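Alkaline phosphatase (Thermus thermophilus, PDB 7KWD) probably hydrolyses phosphate monoesters as a homodimeric alkaline phosphatase that carries zinc and magnesium ions. Local coordinates at residues A[105-110]-A[456-461]. Numbering follows the deposited sequence.
Sequences GVKTVN and DNTHVF
Asp456 and Lys107 reach for each other from opposite directions, and both CE and NZ of the lysine lie against the carboxylate; NZ is 2.8 Å from OD1, on its syn lone pair, a salt bridge, with a weak bond to OD2. OD2 is also gripped by Thr458 OG1 on the anti lone pair at 2.6 Å and by Thr458 N, 53° above the carboxylate plane, so the carboxylate is fixed in rotation while it caps the turn into helix 459-468. Asn457 adds a neutral acceptor: its OD1 takes Lys107 NZ at 2.8 Å, 38° out of the amide plane. Tyr86 O also accepts from this ammonium, and the Tyr86 ring gives it a cation-pi contact. A bend at chi2 (-85°) carries NZ to these acceptors. Thr458 rests its methyl CG2 3.5 Å from Gly105 O. One turn on, Phe461 lays a ring face over Gly105 N, and its CB comes within 3.3 Å of Gly105 CA, leaving no room for a side chain at this positive-phi residue. The arrangement is a capped helix start on an Asp456-His459 type I turn, packed against the exit of helix 95-104, whose first residue, Ser95, is a zinc ligand and the predicted site of the phosphoserine intermediate in the alkaline phosphatase active site.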
loop_
_atom_site.group_PDB
_atom_site.type_symbol
_atom_site.label_atom_id
_atom_site.label_comp_id
_atom_site.label_asym_id
_atom_site.label_seq_id
_atom_site.Cartn_x
_atom_site.Cartn_y
_atom_site.Cartn_z
ATOM N N GLY A 105 -15.850 -15.318 10.256
ATOM C CA GLY A 105 -15.228 -14.744 11.434
ATOM C C GLY A 105 -14.018 -15.487 11.952
ATOM O O GLY A 105 -13.593 -15.237 13.084
ATOM N N VAL A 106 -13.455 -16.394 11.169
ATOM C CA VAL A 106 -12.332 -17.204 11.604
ATOM C C VAL A 106 -11.365 -17.339 10.436
ATOM O O VAL A 106 -11.752 -17.237 9.265
ATOM C CB VAL A 106 -12.751 -18.615 12.109
ATOM C CG1 VAL A 106 -13.659 -18.536 13.280
ATOM C CG2 VAL A 106 -13.398 -19.410 11.011
ATOM N N LYS A 107 -10.103 -17.558 10.766
ATOM C CA LYS A 107 -9.078 -17.788 9.759
ATOM C C LYS A 107 -9.202 -19.213 9.269
ATOM O O LYS A 107 -9.419 -20.138 10.066
ATOM C CB LYS A 107 -7.685 -17.576 10.329
ATOM C CG LYS A 107 -7.495 -16.245 11.037
ATOM C CD LYS A 107 -7.143 -15.169 10.031
ATOM C CE LYS A 107 -6.526 -13.932 10.665
ATOM N NZ LYS A 107 -6.479 -12.785 9.686
ATOM N N THR A 108 -9.091 -19.387 7.955
ATOM C CA THR A 108 -9.076 -20.702 7.322
ATOM C C THR A 108 -7.826 -20.820 6.465
ATOM O O THR A 108 -7.066 -19.866 6.275
ATOM C CB THR A 108 -10.329 -20.945 6.469
ATOM O OG1 THR A 108 -10.379 -19.981 5.405
ATOM C CG2 THR A 108 -11.555 -20.784 7.327
ATOM N N VAL A 109 -7.590 -22.032 6.021
ATOM C CA VAL A 109 -6.529 -22.321 5.072
ATOM C C VAL A 109 -6.995 -21.888 3.692
ATOM O O VAL A 109 -8.180 -22.026 3.352
ATOM C CB VAL A 109 -6.200 -23.814 5.128
ATOM C CG1 VAL A 109 -5.391 -24.189 3.923
ATOM C CG2 VAL A 109 -5.481 -24.130 6.464
ATOM N N ASN A 110 -6.068 -21.357 2.889
ATOM C CA ASN A 110 -6.407 -20.926 1.535
ATOM C C ASN A 110 -7.029 -22.081 0.768
ATOM O O ASN A 110 -6.471 -23.187 0.749
ATOM C CB ASN A 110 -5.149 -20.430 0.794
ATOM C CG ASN A 110 -4.550 -19.150 1.415
ATOM O OD1 ASN A 110 -5.156 -18.527 2.294
ATOM N ND2 ASN A 110 -3.348 -18.761 0.949
ATOM N N ASP A 456 -8.462 -6.934 12.379
ATOM C CA ASP A 456 -8.259 -8.170 11.633
ATOM C C ASP A 456 -9.397 -8.350 10.650
ATOM O O ASP A 456 -10.513 -7.890 10.885
ATOM C CB ASP A 456 -8.169 -9.366 12.574
ATOM C CG ASP A 456 -7.702 -10.613 11.867
ATOM O OD1 ASP A 456 -6.535 -10.627 11.412
ATOM O OD2 ASP A 456 -8.514 -11.554 11.753
ATOM N N ASN A 457 -9.117 -9.030 9.526
ATOM C CA ASN A 457 -10.201 -9.182 8.561
ATOM C C ASN A 457 -11.385 -9.930 9.177
ATOM O O ASN A 457 -12.540 -9.688 8.791
ATOM C CB ASN A 457 -9.687 -9.816 7.261
ATOM C CG ASN A 457 -9.007 -11.180 7.424
ATOM O OD1 ASN A 457 -8.856 -11.735 8.518
ATOM N ND2 ASN A 457 -8.592 -11.724 6.295
ATOM N N THR A 458 -11.141 -10.767 10.191
ATOM C CA THR A 458 -12.263 -11.458 10.817
ATOM C C THR A 458 -13.205 -10.489 11.513
ATOM O O THR A 458 -14.336 -10.850 11.836
ATOM C CB THR A 458 -11.806 -12.483 11.856
ATOM O OG1 THR A 458 -10.893 -11.880 12.792
ATOM C CG2 THR A 458 -11.123 -13.652 11.146
ATOM N N HIS A 459 -12.766 -9.268 11.766
ATOM C CA HIS A 459 -13.658 -8.336 12.439
ATOM C C HIS A 459 -14.809 -7.911 11.544
ATOM O O HIS A 459 -15.854 -7.464 12.044
ATOM C CB HIS A 459 -12.905 -7.116 12.913
ATOM C CG HIS A 459 -13.674 -6.317 13.903
ATOM N ND1 HIS A 459 -14.127 -6.853 15.088
ATOM C CD2 HIS A 459 -14.137 -5.048 13.856
ATOM C CE1 HIS A 459 -14.806 -5.932 15.746
ATOM N NE2 HIS A 459 -14.817 -4.827 15.025
ATOM N N VAL A 460 -14.649 -8.046 10.222
ATOM C CA VAL A 460 -15.763 -7.720 9.355
ATOM C C VAL A 460 -16.958 -8.607 9.686
ATOM O O VAL A 460 -18.114 -8.146 9.690
ATOM C CB VAL A 460 -15.348 -7.816 7.882
ATOM C CG1 VAL A 460 -16.595 -7.774 7.062
ATOM C CG2 VAL A 460 -14.372 -6.686 7.574
ATOM N N PHE A 461 -16.701 -9.874 10.025
ATOM C CA PHE A 461 -17.770 -10.755 10.490
ATOM C C PHE A 461 -18.482 -10.190 11.717
ATOM O O PHE A 461 -19.711 -10.153 11.767
ATOM C CB PHE A 461 -17.185 -12.123 10.809
ATOM C CG PHE A 461 -18.195 -13.126 11.308
ATOM C CD1 PHE A 461 -19.107 -13.704 10.438
ATOM C CD2 PHE A 461 -18.226 -13.484 12.652
ATOM C CE1 PHE A 461 -20.020 -14.642 10.885
ATOM C CE2 PHE A 461 -19.146 -14.402 13.108
ATOM C CZ PHE A 461 -20.037 -14.993 12.223
#